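Local coordinates for protein aerobactin synthase IucA (Klebsiella pneumoniae subsp. pneumoniae, PDB 5JM8) that probably catalyses an ATP-dependent, magnesium-assisted ligation in the assembly of the siderophore aerobactin, as an NIS synthetase of the IucA/IucC family, at residues C18-L23 / F65-R70; L40-G45 / L50-A55. All coordinates share one frame; numbering follows the deposited sequence.

Both contacts belong to the N-terminal part of the chain, their centres about 8 Å apart; one holds the sheet together, the other packs a helix on it. Interaction 2 is the hairpin of strands 39-43 and 49-54; interaction 1 sets helix 14-26 against strand 64-72, the next strand both in the chain and in the five-stranded antiparallel sheet. In sequence the hairpin is nested inside the loop that interaction 1 closes. Phe52 ties the two together, since its CE1 lies 3.6 Å from Leu20 CD1 and its ring also meets Phe65. A salt bridge from Arg53 to Glu66 joins strands 49-54 and 64-72. The helix is thus packed on a sheet whose strands follow one another in simple up-and-down order.

Interaction 1: residues C18-L23 / F65-R70; sequences CFLNSL and FEFPAR
Leu20, on helix 14-26, sets one methyl against the edges of two phenylalanine rings, Phe65 and Phe67, and the contact is wholly apolar. Its CD1 stands 3.6 Å from Phe65 CD2 and 3.8 Å from Phe67 CZ, in each case near the plane of the ring, so the methyl meets ring edges and covers neither face. Phe65 adds a second touch lower on the leucine, where its CE2 comes 4.0 Å from Leu20 CB. Leu20 and Phe67 extend toward each other from opposite directions, while Leu20 runs at a slant to Phe65. With CG beside the backbone N (chi1 -63°) and the chain then extended, Leu20 carries CD1 out to the rings.

Polar bonds beside this apolar patch fix the helix to the start of the strand: Asn21 ND2 donates to His63 O, its OD1 accepts from Gln17 NE2, and Gln17 OE1 takes the backbone N-H of Phe65.

The chain turns a corner at Phe67 and Pro68, the latter preceded by a cis peptide. Only the Phe67 ring of this corner meets segment 18-23; it also touches Phe52 of strand 49-54, while helix 82-96 packs against Phe19, Leu23 and Ala69.

Interaction 2: residues L40-G45 / L50-A55; sequences LIIPLG and LHFRVA
A beta hairpin joins strands 39-43 and 49-54, neighbours in the N-terminal antiparallel sheet, with a classic beta bulge at Leu44 and Gly45, opposite Gln48. The axes of the paired strands run 4.8 Å apart at closest approach. Leu40 with Phe52 and Ile42 with Leu50 are hydrogen-bonded pairs, each closed by two backbone hydrogen bonds. Leu40 N to Phe52 O and Phe52 N to Leu40 O are both 2.8 Å long. At the other pair Ile42 N reaches Leu50 O at 3.0 Å, whereas Leu50 N meets Ile42 O from 44° out of that carbonyl's plane.

The face with Leu40, Ile42, Leu50 and Phe52 is buried, and helix 82-96 covers part of it through Leu85 and Ile89. Ile42 extends CD1 obliquely to Phe52 CE2, 3.6 Å away, while Leu44 CD1 leans across to Leu50 CG. At the end away from the turn, Val54 CG2 packs on Leu40 CB.

Ile41 and His51, the non-hydrogen-bonded pair, put their side chains on the other face, pointing the same way. Gln39 OE1 is hydrogen-bonded to His51 ND1. Ile41, its CG1 beside the backbone N (chi1 -62°), lays that carbon over the imidazole face in a CH-pi contact, 3.8 Å from the ring centroid and 10° off its normal.

Interaction 1: residues C18-L23 / F65-R70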
loop_
_atom_site.group_PDB
_atom_site.type_symbol
_atom_site.label_atom_id
_atom_site.label_comp_id
_atom_site.label_asym_id
_atom_site.label_seq_id
_atom_site.Cartn_x
_atom_site.Cartn_y
_atom_site.Cartn_z
ATOM N N CYS A 18 -29.363 13.131 24.085
ATOM C CA CYS A 18 -29.491 14.224 23.126
ATOM C C CYS A 18 -30.794 14.973 23.340
ATOM O O CYS A 18 -30.813 16.200 23.391
ATOM C CB CYS A 18 -29.429 13.694 21.695
ATOM S SG CYS A 18 -27.825 13.018 21.212
ATOM N N PHE A 19 -31.884 14.220 23.453
ATOM C CA PHE A 19 -33.195 14.792 23.728
ATOM C C PHE A 19 -33.151 15.597 25.019
ATOM O O PHE A 19 -33.605 16.740 25.067
ATOM C CB PHE A 19 -34.250 13.683 23.814
ATOM C CG PHE A 19 -35.624 14.170 24.183
ATOM C CD1 PHE A 19 -36.000 14.292 25.512
ATOM C CD2 PHE A 19 -36.544 14.496 23.200
ATOM C CE1 PHE A 19 -37.262 14.737 25.852
ATOM C CE2 PHE A 19 -37.810 14.941 23.535
ATOM C CZ PHE A 19 -38.169 15.062 24.862
ATOM N N LEU A 20 -32.573 15.000 26.055
ATOM C CA LEU A 20 -32.572 15.596 27.384
ATOM C C LEU A 20 -31.607 16.777 27.502
ATOM O O LEU A 20 -31.979 17.825 28.025
ATOM C CB LEU A 20 -32.228 14.535 28.433
ATOM C CG LEU A 20 -33.233 13.384 28.552
ATOM C CD1 LEU A 20 -32.712 12.301 29.484
ATOM C CD2 LEU A 20 -34.589 13.881 29.028
ATOM N N ASN A 21 -30.378 16.616 27.017
ATOM C CA ASN A 21 -29.392 17.698 27.078
ATOM C C ASN A 21 -29.829 18.893 26.244
ATOM O O ASN A 21 -29.616 20.044 26.629
ATOM C CB ASN A 21 -28.020 17.218 26.602
ATOM C CG ASN A 21 -27.336 16.309 27.604
ATOM O OD1 ASN A 21 -27.918 15.943 28.626
ATOM N ND2 ASN A 21 -26.097 15.930 27.310
ATOM N N SER A 22 -30.432 18.612 25.095
ATOM C CA SER A 22 -30.985 19.660 24.251
ATOM C C SER A 22 -32.043 20.443 25.029
ATOM O O SER A 22 -32.069 21.673 24.996
ATOM C CB SER A 22 -31.585 19.067 22.974
ATOM O OG SER A 22 -32.007 20.088 22.093
ATOM N N LEU A 23 -32.902 19.719 25.740
ATOM C CA LEU A 23 -33.952 20.331 26.549
ATOM C C LEU A 23 -33.382 21.143 27.716
ATOM O O LEU A 23 -33.792 22.279 27.946
ATOM C CB LEU A 23 -34.899 19.252 27.083
ATOM C CG LEU A 23 -36.032 19.713 28.007
ATOM C CD1 LEU A 23 -37.006 20.622 27.273
ATOM C CD2 LEU A 23 -36.756 18.514 28.595
ATOM N N PHE A 65 -26.428 11.156 31.929
ATOM C CA PHE A 65 -27.384 10.608 32.883
ATOM C C PHE A 65 -27.273 9.089 32.965
ATOM O O PHE A 65 -27.031 8.414 31.962
ATOM C CB PHE A 65 -28.821 10.991 32.500
ATOM C CG PHE A 65 -29.113 12.466 32.584
ATOM C CD1 PHE A 65 -28.310 13.319 33.326
ATOM C CD2 PHE A 65 -30.204 12.997 31.918
ATOM C CE1 PHE A 65 -28.590 14.672 33.393
ATOM C CE2 PHE A 65 -30.488 14.347 31.983
ATOM C CZ PHE A 65 -29.680 15.185 32.722
ATOM N N GLU A 66 -27.451 8.563 34.173
ATOM C CA GLU A 66 -27.558 7.128 34.392
ATOM C C GLU A 66 -29.033 6.734 34.369
ATOM O O GLU A 66 -29.852 7.335 35.062
ATOM C CB GLU A 66 -26.905 6.731 35.717
ATOM C CG GLU A 66 -27.006 5.250 36.043
ATOM C CD GLU A 66 -26.245 4.873 37.301
ATOM O OE1 GLU A 66 -25.497 5.727 37.827
ATOM O OE2 GLU A 66 -26.396 3.723 37.766
ATOM N N PHE A 67 -29.360 5.730 33.564
ATOM C CA PHE A 67 -30.746 5.324 33.351
ATOM C C PHE A 67 -31.019 3.980 34.023
ATOM O O PHE A 67 -30.083 3.244 34.333
ATOM C CB PHE A 67 -31.036 5.263 31.850
ATOM C CG PHE A 67 -30.948 6.600 31.168
ATOM C CD1 PHE A 67 -31.998 7.503 31.242
ATOM C CD2 PHE A 67 -29.811 6.960 30.465
ATOM C CE1 PHE A 67 -31.917 8.734 30.619
ATOM C CE2 PHE A 67 -29.725 8.189 29.840
ATOM C CZ PHE A 67 -30.779 9.077 29.917
ATOM N N PRO A 68 -32.303 3.648 34.248
ATOM C CA PRO A 68 -33.530 4.371 33.881
ATOM C C PRO A 68 -33.810 5.619 34.713
ATOM O O PRO A 68 -33.285 5.779 35.817
ATOM C CB PRO A 68 -34.627 3.327 34.114
ATOM C CG PRO A 68 -34.084 2.451 35.175
ATOM C CD PRO A 68 -32.609 2.369 34.914
ATOM N N ALA A 69 -34.649 6.493 34.168
ATOM C CA ALA A 69 -35.135 7.651 34.902
ATOM C C ALA A 69 -36.112 7.192 35.978
ATOM O O ALA A 69 -36.382 6.000 36.115
ATOM C CB ALA A 69 -35.798 8.640 33.959
ATOM N N ARG A 70 -36.640 8.145 36.737
ATOM C CA ARG A 70 -37.525 7.837 37.848
ATOM C C ARG A 70 -38.626 8.886 37.924
ATOM O O ARG A 70 -38.348 10.080 38.019
ATOM C CB ARG A 70 -36.729 7.779 39.158
ATOM C CG ARG A 70 -37.548 7.522 40.415
ATOM C CD ARG A 70 -38.318 6.218 40.335
ATOM N NE ARG A 70 -37.458 5.065 40.070
ATOM C CZ ARG A 70 -36.936 4.278 41.007
ATOM N NH1 ARG A 70 -37.179 4.505 42.293
ATOM N NH2 ARG A 70 -36.168 3.254 40.657
#

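Interaction 2: residues L40-G45 / L50-A55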
loop_
_atom_site.group_PDB
_atom_site.type_symbol
_atom_site.label_atom_id
_atom_site.label_comp_id
_atom_site.label_asym_id
_atom_site.label_seq_id
_atom_site.Cartn_x
_atom_site.Cartn_y
_atom_site.Cartn_z
ATOM N N LEU A 40 -30.624 15.244 38.650
ATOM C CA LEU A 40 -31.200 16.377 37.936
ATOM C C LEU A 40 -32.709 16.195 37.830
ATOM O O LEU A 40 -33.191 15.125 37.451
ATOM C CB LEU A 40 -30.571 16.523 36.550
ATOM C CG LEU A 40 -30.956 17.797 35.793
ATOM C CD1 LEU A 40 -29.760 18.347 35.031
ATOM C CD2 LEU A 40 -32.117 17.530 34.848
ATOM N N ILE A 41 -33.446 17.248 38.167
ATOM C CA ILE A 41 -34.896 17.176 38.254
ATOM C C ILE A 41 -35.565 18.050 37.198
ATOM O O ILE A 41 -35.216 19.220 37.032
ATOM C CB ILE A 41 -35.384 17.594 39.660
ATOM C CG1 ILE A 41 -34.829 16.628 40.710
ATOM C CG2 ILE A 41 -36.911 17.618 39.724
ATOM C CD1 ILE A 41 -34.993 17.101 42.138
ATOM N N ILE A 42 -36.523 17.461 36.490
ATOM C CA ILE A 42 -37.357 18.189 35.540
ATOM C C ILE A 42 -38.809 18.102 36.003
ATOM O O ILE A 42 -39.456 17.072 35.819
ATOM C CB ILE A 42 -37.233 17.628 34.114
ATOM C CG1 ILE A 42 -35.773 17.682 33.650
ATOM C CG2 ILE A 42 -38.136 18.413 33.164
ATOM C CD1 ILE A 42 -35.507 17.001 32.323
ATOM N N PRO A 43 -39.324 19.180 36.618
ATOM C CA PRO A 43 -40.689 19.138 37.154
ATOM C C PRO A 43 -41.744 18.933 36.074
ATOM O O PRO A 43 -41.621 19.499 34.990
ATOM C CB PRO A 43 -40.854 20.512 37.813
ATOM C CG PRO A 43 -39.471 21.000 38.050
ATOM C CD PRO A 43 -38.660 20.461 36.923
ATOM N N LEU A 44 -42.764 18.135 36.378
ATOM C CA LEU A 44 -43.871 17.900 35.456
ATOM C C LEU A 44 -45.138 18.615 35.921
ATOM O O LEU A 44 -46.171 18.566 35.253
ATOM C CB LEU A 44 -44.145 16.399 35.318
ATOM C CG LEU A 44 -43.041 15.549 34.684
ATOM C CD1 LEU A 44 -43.402 14.074 34.769
ATOM C CD2 LEU A 44 -42.804 15.958 33.238
ATOM N N GLY A 45 -45.056 19.279 37.070
ATOM C CA GLY A 45 -46.206 19.953 37.645
ATOM C C GLY A 45 -47.173 18.965 38.271
ATOM O O GLY A 45 -47.060 17.758 38.056
ATOM N N LEU A 50 -39.487 14.294 37.160
ATOM C CA LEU A 50 -38.584 13.250 36.686
ATOM C C LEU A 50 -37.210 13.432 37.310
ATOM O O LEU A 50 -36.638 14.516 37.249
ATOM C CB LEU A 50 -38.482 13.280 35.160
ATOM C CG LEU A 50 -39.752 12.870 34.409
ATOM C CD1 LEU A 50 -39.652 13.232 32.936
ATOM C CD2 LEU A 50 -40.026 11.379 34.575
ATOM N N HIS A 51 -36.691 12.362 37.905
ATOM C CA HIS A 51 -35.386 12.391 38.559
ATOM C C HIS A 51 -34.328 11.600 37.794
ATOM O O HIS A 51 -34.410 10.376 37.699
ATOM C CB HIS A 51 -35.503 11.836 39.976
ATOM C CG HIS A 51 -36.195 12.755 40.934
ATOM N ND1 HIS A 51 -35.635 13.119 42.136
ATOM C CD2 HIS A 51 -37.392 13.388 40.864
ATOM C CE1 HIS A 51 -36.456 13.933 42.773
ATOM N NE2 HIS A 51 -37.529 14.114 42.026
ATOM N N PHE A 52 -33.333 12.309 37.267
ATOM C CA PHE A 52 -32.253 11.694 36.498
ATOM C C PHE A 52 -30.958 11.614 37.301
ATOM O O PHE A 52 -30.411 12.636 37.713
ATOM C CB PHE A 52 -32.002 12.481 35.208
ATOM C CG PHE A 52 -33.175 12.498 34.269
ATOM C CD1 PHE A 52 -33.386 11.451 33.388
ATOM C CD2 PHE A 52 -34.063 13.559 34.265
ATOM C CE1 PHE A 52 -34.463 11.464 32.521
ATOM C CE2 PHE A 52 -35.141 13.575 33.398
ATOM C CZ PHE A 52 -35.341 12.527 32.527
ATOM N N ARG A 53 -30.464 10.397 37.509
ATOM C CA ARG A 53 -29.171 10.200 38.151
ATOM C C ARG A 53 -28.077 10.767 37.257
ATOM O O ARG A 53 -27.960 10.382 36.095
ATOM C CB ARG A 53 -28.917 8.717 38.428
ATOM C CG ARG A 53 -29.921 8.075 39.365
ATOM C CD ARG A 53 -29.668 6.582 39.501
ATOM N NE ARG A 53 -28.357 6.303 40.082
ATOM C CZ ARG A 53 -27.833 5.087 40.204
ATOM N NH1 ARG A 53 -28.503 4.021 39.783
ATOM N NH2 ARG A 53 -26.632 4.937 40.746
ATOM N N VAL A 54 -27.284 11.684 37.803
ATOM C CA VAL A 54 -26.236 12.351 37.037
ATOM C C VAL A 54 -24.871 11.704 37.266
ATOM O O VAL A 54 -24.339 11.731 38.376
ATOM C CB VAL A 54 -26.152 13.843 37.402
ATOM C CG1 VAL A 54 -25.081 14.538 36.577
ATOM C CG2 VAL A 54 -27.501 14.519 37.194
ATOM N N ALA A 55 -24.314 11.128 36.204
ATOM C CA ALA A 55 -22.983 10.533 36.256
ATOM C C ALA A 55 -21.914 11.588 35.984
ATOM O O ALA A 55 -20.841 11.567 36.590
ATOM C CB ALA A 55 -22.871 9.393 35.256
#